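PDB 4A35: mitochondrial enolase superfamily member 1 from Homo sapiens, which dehydrates L-fuconate to 2-keto-3-deoxy-L-fuconate in L-fucose catabolism, using a magnesium ion to stabilise the enediolate intermediate. Local coordinates for residues 3-7 / 44-50; 85-89 / 123-127; 285-289 / 316-322. All coordinates share one frame; numbering follows the deposited sequence.

In the fold
Interactions 1 and 2 adjoin, with centres about 12 Å apart: interaction 1 lies at one end of the three-stranded antiparallel sheet, where strand 7-16 begins and strand 36-44 runs out into the loop before strand 52-58, interaction 2 among the helices packed against it. Val-3 CG2 of 3-7 sits 3.4 Å from Trp-127 CD1 of 123-127. Interaction 3 lies in the barrel domain, its centre about 33 Å from that of interaction 2 and about 44 Å from that of interaction 1, with no touch to either. It alone approaches the active site: the side chain of His-288 is about 10 Å from a bound magnesium ion and about 9 Å from the side chain of the magnesium ligand Asp-251.

Interaction 1 (3-7 / 44-50); sequences VRGRI and TDAEDGI
With CG set between its backbone N and carbonyl carbon (chi1 68°) and a bend at the next bond, Arg-4 carries its outer chain straight across to Asp-48, whose CG takes the same kind of first torsion. The two side chains approach from opposite directions and meet side-on. NE of Arg-4 lies 3.0 Å from OD2 of Asp-48, and NH2 of Arg-4 is 2.6 Å from that same oxygen, forming a salt bridge. OD2 stays near the guanidinium plane, with the two flat groups turned 71° apart. The other oxygen, OD1 of Asp-48, accepts from the backbone N of Ile-50 in an Asx turn, which ties down the carboxylate; NH1 of Arg-4 goes to Met-2 O. Nearer strand 7-16, Arg-6 N donates to Asp-45 OD1 at 2.8 Å, almost straight (177°) and from above the carboxylate plane. Asp-45 N answers to Arg-6 O at 3.0 Å, and Thr-44 CA lies 3.1 Å from that carbonyl oxygen in a CA-H...O contact. Gly-5 runs between these two grips, its CA 3.4 Å from Asp-45 OD1. Thr-44 also pairs with Ile-7 in an antiparallel, non-hydrogen-bonded bridge, and its OG1 accepts from Ala-46 N in an ST turn. The guanidinium of Arg-6 leads away to Asn-79 O and Asp-81. Two carboxylates thus hold loop 44-50 to the N-terminal segment, Asp-48 taking a guanidinium and Asp-45 a backbone N-H; the two donors on Asp-48 OD2 would probably draw its negative charge to that oxygen.

Interaction 2 (85-89 / 123-127); sequences IVGDF and VWDLW
An aromatic cluster of Phe-89, Trp-124 and Trp-127 forms the heart of this buried contact, where the end of helix 82-86 and the start of helix 89-97 meet the long helix 110-131. Phe-89 lies over one face of the Trp-124 indole, with CZ 3.4 Å from Trp-124 NE1 and CE2 3.5 Å from Trp-124 CE2. The planes are nearly parallel, 12° apart, but the phenyl ring is slid toward the rim of the indole, its centroid 4.6 Å from that of the five-membered ring, leaving little of one ring above the other. The same phenyl ring turns its edge to the second indole: Phe-89 CD2 is 3.7 Å from Trp-127 CZ3, and the two rings meet obliquely. Trp-127 swings its CG anti to the backbone N (chi1 -178°), which carries the indole out toward Val-86. There CB of Val-86 stands 3.8 Å from the centroid of the six-membered ring and only 7° off its normal, a CH-pi contact, while Val-86 CG1 comes within 3.5 Å of Trp-127 CD2. Alongside the cluster, CG1 of Val-123 is shared by two apolar neighbours, lying 3.6 Å from Phe-89 CZ and also touching Ile-85 CG2. No hydrogen bond crosses the contact; both buried indole N-H groups are satisfied elsewhere, Trp-124 NE1 by OD1 of Asn-337 on helix 335-348, which Phe-89 also touches, and Trp-127 NE1 by Glu-131 OE2. Val-123 also rests on Ile-42 of strand 36-44. A three-stranded antiparallel sheet followed by packed helices is the architecture of the N-terminal capping domain of the mandelate racemase/muconate lactonizing enzyme family.

Interaction 3 (285-289 / 316-322); sequences ILGHA and QLLQAKA
Ile-285 points from the first turn of its helix into the side of helix 311-319 and meets Gln-316 at about a right angle. Its CG1 lies beside the backbone N (chi1 -64°) and its CG2 anti to that N, so the two branches straddle Gln-316, one reaching its amide and the other its backbone carbonyl. On the CG1 branch, CD1 of Ile-285 lies over the face of the Gln-316 amide, 3.5 Å from NE2, and also touches the Gln-316 CB. On the other branch, CG2 of Ile-285 lies 3.5 Å from the backbone O of Gln-316 and 3.9 Å from Ala-320 CB. Leu-317 runs obliquely past the same isoleucine, its CD2 3.8 Å from Ile-285 CA, and the CB of His-288 borders that methyl more loosely. The helices 285-295 and 311-319 are successive outer helices of the enolase-type beta/alpha barrel, joined through strand 301-304, against which both His-288 and Leu-317 also pack. Helix 311-319 ends in a Schellman motif, with Lys-321 at positive phi and Ala-322 N bonded back to Leu-317 O. This turn brings Ala-322 alongside the helix 285-295, where its CB sits 3.5 Å from Ala-289 N and also touches Ile-285 O and Ala-289 CB; the small side chains let the backbones touch, CA of Ala-289 standing 3.7 Å from CA of Ala-322. The ring of His-288 leads away from this seam, ND1 donating to Asp-284 O. Gln-316 turns its amide to the dimer interface: NE2 bonds to Asp-283 O of the second subunit and to Val-312 O of its own helix, and OE1 accepts from Leu-286 N of the second subunit.

Interaction 1 (3-7 / 44-50)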
ATOM      1  N   VAL A   3       1.800   8.679  33.856  1.00 34.02           N
ATOM      2  CA  VAL A   3       2.345   7.589  33.045  1.00 31.91           C
ATOM      3  C   VAL A   3       3.433   6.845  33.821  1.00 33.71           C
ATOM      4  O   VAL A   3       4.333   7.473  34.385  1.00 31.72           O
ATOM      5  CB  VAL A   3       2.851   8.115  31.676  1.00 36.13           C
ATOM      6  CG1 VAL A   3       3.584   7.042  30.887  1.00 34.78           C
ATOM      7  CG2 VAL A   3       1.689   8.654  30.864  1.00 37.59           C
ATOM      8  N   ARG A   4       3.357   5.502  33.811  1.00 29.57           N
ATOM      9  CA  ARG A   4       4.300   4.655  34.539  1.00 29.26           C
ATOM     10  C   ARG A   4       4.333   3.272  33.907  1.00 31.52           C
ATOM     11  O   ARG A   4       3.406   2.893  33.177  1.00 31.39           O
ATOM     12  CB  ARG A   4       3.881   4.556  36.031  1.00 31.50           C
ATOM     13  CG  ARG A   4       2.555   3.782  36.291  1.00 46.21           C
ATOM     14  CD  ARG A   4       1.308   4.655  36.248  1.00 54.08           C
ATOM     15  NE  ARG A   4       0.060   3.889  36.353  1.00 54.58           N
ATOM     16  CZ  ARG A   4      -1.163   4.424  36.387  1.00 60.96           C
ATOM     17  NH1 ARG A   4      -1.323   5.743  36.318  1.00 40.60           N
ATOM     18  NH2 ARG A   4      -2.232   3.646  36.493  1.00 46.91           N
ATOM     19  N   GLY A   5       5.371   2.523  34.227  1.00 27.22           N
ATOM     20  CA  GLY A   5       5.454   1.146  33.795  1.00 27.61           C
ATOM     21  C   GLY A   5       6.226   0.885  32.530  1.00 29.12           C
ATOM     22  O   GLY A   5       6.365   1.750  31.667  1.00 27.94           O
ATOM     23  N   ARG A   6       6.776  -0.321  32.479  1.00 26.36           N
ATOM     24  CA  ARG A   6       7.482  -0.899  31.343  1.00 26.03           C
ATOM     25  C   ARG A   6       6.536  -1.877  30.665  1.00 29.31           C
ATOM     26  O   ARG A   6       5.942  -2.714  31.338  1.00 27.05           O
ATOM     27  CB  ARG A   6       8.784  -1.592  31.787  1.00 26.41           C
ATOM     28  CG  ARG A   6       9.667  -1.919  30.581  1.00 29.74           C
ATOM     29  CD  ARG A   6      11.071  -2.365  30.949  1.00 36.11           C
ATOM     30  NE  ARG A   6      11.824  -1.330  31.669  1.00 48.15           N
ATOM     31  CZ  ARG A   6      12.777  -0.567  31.146  1.00 68.22           C
ATOM     32  NH1 ARG A   6      13.068  -0.644  29.853  1.00 68.54           N
ATOM     33  NH2 ARG A   6      13.423   0.305  31.905  1.00 57.10           N
ATOM     34  N   ILE A   7       6.396  -1.775  29.331  1.00 27.76           N
ATOM     35  CA  ILE A   7       5.526  -2.686  28.593  1.00 27.31           C
ATOM     36  C   ILE A   7       6.184  -4.082  28.680  1.00 29.11           C
ATOM     37  O   ILE A   7       7.343  -4.222  28.337  1.00 28.26           O
ATOM     38  CB  ILE A   7       5.277  -2.181  27.152  1.00 29.11           C
ATOM     39  CG1 ILE A   7       4.321  -0.959  27.248  1.00 29.98           C
ATOM     40  CG2 ILE A   7       4.692  -3.317  26.279  1.00 27.62           C
ATOM     41  CD1 ILE A   7       4.455  -0.016  26.226  1.00 44.41           C
ATOM     42  N   THR A  44       1.678  -3.795  31.290  1.00 26.62           N
ATOM     43  CA  THR A  44       2.876  -3.178  31.852  1.00 26.16           C
ATOM     44  C   THR A  44       3.251  -3.937  33.111  1.00 31.35           C
ATOM     45  O   THR A  44       2.451  -4.730  33.615  1.00 29.96           O
ATOM     46  CB  THR A  44       2.670  -1.690  32.180  1.00 28.11           C
ATOM     47  OG1 THR A  44       1.857  -1.594  33.350  1.00 28.82           O
ATOM     48  CG2 THR A  44       2.108  -0.867  31.007  1.00 24.93           C
ATOM     49  N   ASP A  45       4.385  -3.593  33.697  1.00 29.44           N
ATOM     50  CA  ASP A  45       4.778  -4.189  34.967  1.00 30.69           C
ATOM     51  C   ASP A  45       4.307  -3.289  36.158  1.00 35.41           C
ATOM     52  O   ASP A  45       4.809  -3.445  37.271  1.00 35.80           O
ATOM     53  CB  ASP A  45       6.301  -4.377  34.985  1.00 33.08           C
ATOM     54  CG  ASP A  45       7.123  -3.097  34.895  1.00 36.54           C
ATOM     55  OD1 ASP A  45       6.514  -1.990  34.734  1.00 31.76           O
ATOM     56  OD2 ASP A  45       8.366  -3.192  34.954  1.00 40.03           O
ATOM     57  N   ALA A  46       3.377  -2.331  35.900  1.00 30.55           N
ATOM     58  CA  ALA A  46       2.896  -1.356  36.891  1.00 31.31           C
ATOM     59  C   ALA A  46       2.044  -1.988  38.008  1.00 38.03           C
ATOM     60  O   ALA A  46       1.884  -1.349  39.051  1.00 38.68           O
ATOM     61  CB  ALA A  46       2.114  -0.226  36.213  1.00 30.77           C
ATOM     62  N   GLU A  47       1.493  -3.216  37.803  1.00 36.35           N
ATOM     63  CA  GLU A  47       0.640  -3.911  38.785  1.00 38.35           C
ATOM     64  C   GLU A  47      -0.604  -3.059  39.189  1.00 43.19           C
ATOM     65  O   GLU A  47      -1.027  -3.091  40.347  1.00 43.42           O
ATOM     66  CB  GLU A  47       1.454  -4.317  40.037  1.00 41.09           C
ATOM     67  CG  GLU A  47       2.460  -5.429  39.787  1.00 47.85           C
ATOM     68  CD  GLU A  47       3.385  -5.678  40.964  1.00 70.04           C
ATOM     69  OE1 GLU A  47       2.899  -5.635  42.117  1.00 61.43           O
ATOM     70  OE2 GLU A  47       4.599  -5.881  40.738  1.00 66.88           O
ATOM     71  N   ASP A  48      -1.183  -2.313  38.213  1.00 38.04           N
ATOM     72  CA  ASP A  48      -2.371  -1.470  38.395  1.00 36.59           C
ATOM     73  C   ASP A  48      -3.589  -2.063  37.681  1.00 35.04           C
ATOM     74  O   ASP A  48      -4.657  -1.468  37.717  1.00 35.45           O
ATOM     75  CB  ASP A  48      -2.107  -0.029  37.894  1.00 37.43           C
ATOM     76  CG  ASP A  48      -1.625   0.113  36.454  1.00 39.67           C
ATOM     77  OD1 ASP A  48      -1.610  -0.904  35.718  1.00 36.96           O
ATOM     78  OD2 ASP A  48      -1.257   1.233  36.064  1.00 47.91           O
ATOM     79  N   GLY A  49      -3.403  -3.199  37.014  1.00 31.86           N
ATOM     80  CA  GLY A  49      -4.426  -3.870  36.205  1.00 30.57           C
ATOM     81  C   GLY A  49      -4.854  -3.115  34.947  1.00 32.95           C
ATOM     82  O   GLY A  49      -5.810  -3.526  34.279  1.00 32.87           O
ATOM     83  N   ILE A  50      -4.135  -2.035  34.573  1.00 28.47           N
ATOM     84  CA  ILE A  50      -4.517  -1.245  33.377  1.00 26.91           C
ATOM     85  C   ILE A  50      -3.825  -1.854  32.167  1.00 29.31           C
ATOM     86  O   ILE A  50      -2.600  -1.992  32.166  1.00 30.37           O
ATOM     87  CB  ILE A  50      -4.220   0.286  33.503  1.00 29.89           C
ATOM     88  CG1 ILE A  50      -4.844   0.962  34.768  1.00 31.74           C
ATOM     89  CG2 ILE A  50      -4.503   1.034  32.183  1.00 30.50           C
ATOM     90  CD1 ILE A  50      -6.355   1.144  34.818  1.00 47.96           C
TER

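Interaction 2 (85-89 / 123-127)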
ATOM      1  N   ILE A  85       8.006   6.226  25.293  1.00 24.43           N
ATOM      2  CA  ILE A  85       7.198   6.176  24.069  1.00 23.42           C
ATOM      3  C   ILE A  85       6.421   7.493  23.947  1.00 26.83           C
ATOM      4  O   ILE A  85       6.602   8.210  22.975  1.00 26.12           O
ATOM      5  CB  ILE A  85       6.232   4.948  24.046  1.00 26.33           C
ATOM      6  CG1 ILE A  85       7.017   3.608  23.997  1.00 26.21           C
ATOM      7  CG2 ILE A  85       5.232   5.089  22.852  1.00 26.43           C
ATOM      8  CD1 ILE A  85       6.152   2.324  24.153  1.00 31.92           C
ATOM      9  N   VAL A  86       5.587   7.813  24.943  1.00 26.39           N
ATOM     10  CA  VAL A  86       4.678   8.976  24.923  1.00 28.04           C
ATOM     11  C   VAL A  86       5.485  10.294  24.977  1.00 32.19           C
ATOM     12  O   VAL A  86       4.998  11.307  24.490  1.00 31.23           O
ATOM     13  CB  VAL A  86       3.512   8.897  25.978  1.00 34.24           C
ATOM     14  CG1 VAL A  86       2.707   7.594  25.807  1.00 33.79           C
ATOM     15  CG2 VAL A  86       4.016   9.031  27.404  1.00 34.45           C
ATOM     16  N   GLY A  87       6.709  10.236  25.502  1.00 29.21           N
ATOM     17  CA  GLY A  87       7.635  11.362  25.591  1.00 29.58           C
ATOM     18  C   GLY A  87       8.278  11.727  24.261  1.00 31.31           C
ATOM     19  O   GLY A  87       8.788  12.839  24.102  1.00 30.05           O
ATOM     20  N   ASP A  88       8.293  10.786  23.294  1.00 26.54           N
ATOM     21  CA  ASP A  88       8.812  11.029  21.926  1.00 24.45           C
ATOM     22  C   ASP A  88       7.990  10.142  21.025  1.00 26.45           C
ATOM     23  O   ASP A  88       8.489   9.135  20.492  1.00 24.03           O
ATOM     24  CB  ASP A  88      10.329  10.761  21.793  1.00 25.91           C
ATOM     25  CG  ASP A  88      10.876  11.005  20.383  1.00 27.59           C
ATOM     26  OD1 ASP A  88      10.166  11.669  19.565  1.00 25.86           O
ATOM     27  OD2 ASP A  88      11.989  10.536  20.094  1.00 29.38           O
ATOM     28  N   PHE A  89       6.692  10.490  20.896  1.00 23.81           N
ATOM     29  CA  PHE A  89       5.758   9.641  20.178  1.00 22.12           C
ATOM     30  C   PHE A  89       6.085   9.666  18.689  1.00 22.92           C
ATOM     31  O   PHE A  89       6.008   8.620  18.039  1.00 23.98           O
ATOM     32  CB  PHE A  89       4.316  10.016  20.493  1.00 23.55           C
ATOM     33  CG  PHE A  89       3.386   8.836  20.738  1.00 22.25           C
ATOM     34  CD1 PHE A  89       3.584   7.618  20.071  1.00 23.86           C
ATOM     35  CD2 PHE A  89       2.321   8.942  21.627  1.00 23.31           C
ATOM     36  CE1 PHE A  89       2.714   6.526  20.282  1.00 24.95           C
ATOM     37  CE2 PHE A  89       1.429   7.865  21.816  1.00 23.23           C
ATOM     38  CZ  PHE A  89       1.634   6.665  21.132  1.00 22.18           C
ATOM     39  N   VAL A 123      -1.369   1.396  22.482  1.00 18.51           N
ATOM     40  CA  VAL A 123      -0.559   2.326  23.287  1.00 18.32           C
ATOM     41  C   VAL A 123      -1.399   3.571  23.680  1.00 21.35           C
ATOM     42  O   VAL A 123      -1.356   3.997  24.833  1.00 20.64           O
ATOM     43  CB  VAL A 123       0.758   2.713  22.534  1.00 21.89           C
ATOM     44  CG1 VAL A 123       1.534   3.790  23.287  1.00 21.14           C
ATOM     45  CG2 VAL A 123       1.660   1.478  22.314  1.00 21.59           C
ATOM     46  N   TRP A 124      -2.183   4.134  22.725  1.00 19.40           N
ATOM     47  CA  TRP A 124      -3.076   5.301  23.018  1.00 17.94           C
ATOM     48  C   TRP A 124      -4.114   4.897  24.076  1.00 19.81           C
ATOM     49  O   TRP A 124      -4.363   5.658  25.008  1.00 19.28           O
ATOM     50  CB  TRP A 124      -3.756   5.791  21.741  1.00 16.42           C
ATOM     51  CG  TRP A 124      -2.843   6.671  20.937  1.00 17.82           C
ATOM     52  CD1 TRP A 124      -2.044   6.299  19.886  1.00 20.31           C
ATOM     53  CD2 TRP A 124      -2.563   8.049  21.191  1.00 18.08           C
ATOM     54  NE1 TRP A 124      -1.258   7.359  19.494  1.00 19.98           N
ATOM     55  CE2 TRP A 124      -1.633   8.475  20.211  1.00 20.49           C
ATOM     56  CE3 TRP A 124      -3.085   8.999  22.101  1.00 19.15           C
ATOM     57  CZ2 TRP A 124      -1.159   9.791  20.152  1.00 19.04           C
ATOM     58  CZ3 TRP A 124      -2.670  10.329  21.993  1.00 21.35           C
ATOM     59  CH2 TRP A 124      -1.718  10.711  21.029  1.00 20.81           C
ATOM     60  N   ASP A 125      -4.656   3.667  23.983  1.00 17.67           N
ATOM     61  CA  ASP A 125      -5.641   3.186  24.982  1.00 18.13           C
ATOM     62  C   ASP A 125      -5.009   3.128  26.365  1.00 22.49           C
ATOM     63  O   ASP A 125      -5.543   3.716  27.324  1.00 21.70           O
ATOM     64  CB  ASP A 125      -6.199   1.810  24.583  1.00 19.45           C
ATOM     65  CG  ASP A 125      -7.258   1.288  25.562  1.00 25.95           C
ATOM     66  OD1 ASP A 125      -8.284   2.015  25.793  1.00 23.39           O
ATOM     67  OD2 ASP A 125      -7.097   0.143  26.048  1.00 22.13           O
ATOM     68  N   LEU A 126      -3.812   2.541  26.436  1.00 19.89           N
ATOM     69  CA  LEU A 126      -3.076   2.421  27.682  1.00 19.88           C
ATOM     70  C   LEU A 126      -2.752   3.792  28.295  1.00 23.37           C
ATOM     71  O   LEU A 126      -2.996   4.017  29.498  1.00 22.09           O
ATOM     72  CB  LEU A 126      -1.789   1.629  27.408  1.00 20.19           C
ATOM     73  CG  LEU A 126      -0.832   1.438  28.595  1.00 22.47           C
ATOM     74  CD1 LEU A 126      -1.536   0.765  29.817  1.00 21.41           C
ATOM     75  CD2 LEU A 126       0.403   0.623  28.144  1.00 23.61           C
ATOM     76  N   TRP A 127      -2.215   4.698  27.490  1.00 20.38           N
ATOM     77  CA  TRP A 127      -1.846   6.039  27.934  1.00 22.54           C
ATOM     78  C   TRP A 127      -3.092   6.772  28.482  1.00 25.15           C
ATOM     79  O   TRP A 127      -3.067   7.283  29.615  1.00 22.83           O
ATOM     80  CB  TRP A 127      -1.205   6.814  26.738  1.00 21.65           C
ATOM     81  CG  TRP A 127      -0.726   8.196  27.071  1.00 23.38           C
ATOM     82  CD1 TRP A 127      -0.497   8.713  28.316  1.00 26.86           C
ATOM     83  CD2 TRP A 127      -0.409   9.242  26.139  1.00 22.84           C
ATOM     84  NE1 TRP A 127      -0.073  10.013  28.220  1.00 26.52           N
ATOM     85  CE2 TRP A 127       0.060  10.341  26.894  1.00 27.15           C
ATOM     86  CE3 TRP A 127      -0.339   9.307  24.738  1.00 23.05           C
ATOM     87  CZ2 TRP A 127       0.454  11.549  26.295  1.00 26.74           C
ATOM     88  CZ3 TRP A 127       0.090  10.490  24.147  1.00 25.12           C
ATOM     89  CH2 TRP A 127       0.501  11.584  24.922  1.00 25.75           C
TER

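Interaction 3 (285-289 / 316-322)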
ATOM      1  N   ILE A 285      -5.708   9.866  -7.022  1.00 15.87           N
ATOM      2  CA  ILE A 285      -5.870  11.272  -6.625  1.00 16.22           C
ATOM      3  C   ILE A 285      -6.380  12.060  -7.824  1.00 20.48           C
ATOM      4  O   ILE A 285      -7.375  12.785  -7.705  1.00 18.86           O
ATOM      5  CB  ILE A 285      -4.525  11.858  -6.106  1.00 17.63           C
ATOM      6  CG1 ILE A 285      -4.072  11.132  -4.807  1.00 16.59           C
ATOM      7  CG2 ILE A 285      -4.579  13.381  -5.920  1.00 17.53           C
ATOM      8  CD1 ILE A 285      -2.548  10.731  -4.873  1.00 23.44           C
ATOM      9  N   LEU A 286      -5.661  11.946  -8.982  1.00 18.17           N
ATOM     10  CA  LEU A 286      -6.027  12.698 -10.181  1.00 17.92           C
ATOM     11  C   LEU A 286      -7.421  12.285 -10.665  1.00 18.20           C
ATOM     12  O   LEU A 286      -8.184  13.161 -11.141  1.00 17.54           O
ATOM     13  CB  LEU A 286      -4.992  12.534 -11.304  1.00 17.35           C
ATOM     14  CG  LEU A 286      -3.498  12.911 -10.936  1.00 20.76           C
ATOM     15  CD1 LEU A 286      -2.589  12.789 -12.189  1.00 20.32           C
ATOM     16  CD2 LEU A 286      -3.401  14.311 -10.360  1.00 21.61           C
ATOM     17  N   GLY A 287      -7.734  11.005 -10.504  1.00 17.49           N
ATOM     18  CA  GLY A 287      -9.048  10.474 -10.870  1.00 18.55           C
ATOM     19  C   GLY A 287     -10.189  11.073 -10.069  1.00 18.76           C
ATOM     20  O   GLY A 287     -11.231  11.463 -10.630  1.00 16.59           O
ATOM     21  N   HIS A 288      -9.997  11.169  -8.742  1.00 18.62           N
ATOM     22  CA  HIS A 288     -10.996  11.776  -7.863  1.00 17.20           C
ATOM     23  C   HIS A 288     -11.201  13.244  -8.233  1.00 20.59           C
ATOM     24  O   HIS A 288     -12.367  13.686  -8.338  1.00 19.06           O
ATOM     25  CB  HIS A 288     -10.633  11.604  -6.379  1.00 16.54           C
ATOM     26  CG  HIS A 288     -11.077  10.280  -5.831  1.00 18.21           C
ATOM     27  ND1 HIS A 288     -10.329   9.133  -6.021  1.00 19.47           N
ATOM     28  CD2 HIS A 288     -12.200   9.959  -5.137  1.00 21.01           C
ATOM     29  CE1 HIS A 288     -11.005   8.152  -5.417  1.00 20.03           C
ATOM     30  NE2 HIS A 288     -12.125   8.598  -4.872  1.00 20.45           N
ATOM     31  N   ALA A 289     -10.091  13.981  -8.537  1.00 19.63           N
ATOM     32  CA  ALA A 289     -10.200  15.371  -8.982  1.00 20.26           C
ATOM     33  C   ALA A 289     -10.949  15.470 -10.316  1.00 21.43           C
ATOM     34  O   ALA A 289     -11.778  16.352 -10.482  1.00 19.73           O
ATOM     35  CB  ALA A 289      -8.809  16.014  -9.094  1.00 21.06           C
ATOM     36  N   GLN A 316      -2.082  14.870  -1.112  1.00 13.94           N
ATOM     37  CA  GLN A 316      -2.267  15.109  -2.563  1.00 14.09           C
ATOM     38  C   GLN A 316      -3.728  15.276  -2.909  1.00 15.83           C
ATOM     39  O   GLN A 316      -4.035  16.109  -3.759  1.00 17.04           O
ATOM     40  CB  GLN A 316      -1.638  13.984  -3.387  1.00 13.42           C
ATOM     41  CG  GLN A 316      -0.071  13.983  -3.212  1.00 15.97           C
ATOM     42  CD  GLN A 316       0.411  12.701  -3.851  1.00 19.54           C
ATOM     43  OE1 GLN A 316       0.725  12.704  -5.032  1.00 16.54           O
ATOM     44  NE2 GLN A 316       0.365  11.582  -3.099  1.00 18.08           N
ATOM     45  N   LEU A 317      -4.640  14.539  -2.217  1.00 14.63           N
ATOM     46  CA  LEU A 317      -6.096  14.744  -2.431  1.00 14.56           C
ATOM     47  C   LEU A 317      -6.496  16.203  -2.120  1.00 17.69           C
ATOM     48  O   LEU A 317      -7.284  16.809  -2.849  1.00 17.15           O
ATOM     49  CB  LEU A 317      -6.929  13.790  -1.525  1.00 14.68           C
ATOM     50  CG  LEU A 317      -6.869  12.297  -1.951  1.00 17.37           C
ATOM     51  CD1 LEU A 317      -7.445  11.399  -0.808  1.00 15.72           C
ATOM     52  CD2 LEU A 317      -7.633  12.069  -3.323  1.00 20.03           C
ATOM     53  N   LEU A 318      -5.899  16.771  -1.064  1.00 16.76           N
ATOM     54  CA  LEU A 318      -6.150  18.166  -0.656  1.00 15.93           C
ATOM     55  C   LEU A 318      -5.457  19.112  -1.679  1.00 18.83           C
ATOM     56  O   LEU A 318      -6.055  20.086  -2.105  1.00 17.77           O
ATOM     57  CB  LEU A 318      -5.646  18.397   0.771  1.00 15.51           C
ATOM     58  CG  LEU A 318      -6.503  17.672   1.869  1.00 19.06           C
ATOM     59  CD1 LEU A 318      -5.783  17.659   3.197  1.00 18.59           C
ATOM     60  CD2 LEU A 318      -7.895  18.323   1.983  1.00 20.99           C
ATOM     61  N   GLN A 319      -4.197  18.823  -2.036  1.00 17.00           N
ATOM     62  CA  GLN A 319      -3.426  19.643  -3.013  1.00 17.70           C
ATOM     63  C   GLN A 319      -4.142  19.768  -4.373  1.00 20.42           C
ATOM     64  O   GLN A 319      -4.224  20.873  -4.917  1.00 19.97           O
ATOM     65  CB  GLN A 319      -2.040  19.083  -3.232  1.00 18.65           C
ATOM     66  CG  GLN A 319      -1.121  19.384  -2.069  1.00 19.24           C
ATOM     67  CD  GLN A 319       0.215  18.703  -2.234  1.00 23.52           C
ATOM     68  OE1 GLN A 319       0.294  17.523  -2.570  1.00 20.20           O
ATOM     69  NE2 GLN A 319       1.293  19.469  -2.080  1.00 23.09           N
ATOM     70  N   ALA A 320      -4.683  18.631  -4.880  1.00 19.22           N
ATOM     71  CA  ALA A 320      -5.357  18.566  -6.153  1.00 19.73           C
ATOM     72  C   ALA A 320      -6.822  19.011  -6.068  1.00 20.51           C
ATOM     73  O   ALA A 320      -7.499  18.947  -7.101  1.00 19.09           O
ATOM     74  CB  ALA A 320      -5.263  17.161  -6.744  1.00 19.19           C
ATOM     75  N   LYS A 321      -7.342  19.362  -4.851  1.00 18.72           N
ATOM     76  CA  LYS A 321      -8.760  19.730  -4.641  1.00 20.61           C
ATOM     77  C   LYS A 321      -9.669  18.600  -5.190  1.00 22.74           C
ATOM     78  O   LYS A 321     -10.641  18.828  -5.909  1.00 23.47           O
ATOM     79  CB  LYS A 321      -9.097  21.114  -5.267  1.00 23.46           C
ATOM     80  CG  LYS A 321      -8.199  22.212  -4.772  1.00 25.90           C
ATOM     81  CD  LYS A 321      -8.731  23.557  -5.246  1.00 30.88           C
ATOM     82  CE  LYS A 321      -7.982  24.649  -4.555  1.00 40.66           C
ATOM     83  NZ  LYS A 321      -8.460  25.977  -5.010  1.00 58.46           N
ATOM     84  N   ALA A 322      -9.304  17.370  -4.867  1.00 19.52           N
ATOM     85  CA  ALA A 322      -9.910  16.164  -5.405  1.00 18.45           C
ATOM     86  C   ALA A 322     -11.147  15.743  -4.630  1.00 19.99           C
ATOM     87  O   ALA A 322     -11.813  14.806  -5.052  1.00 20.12           O
ATOM     88  CB  ALA A 322      -8.875  15.021  -5.382  1.00 18.28           C
TER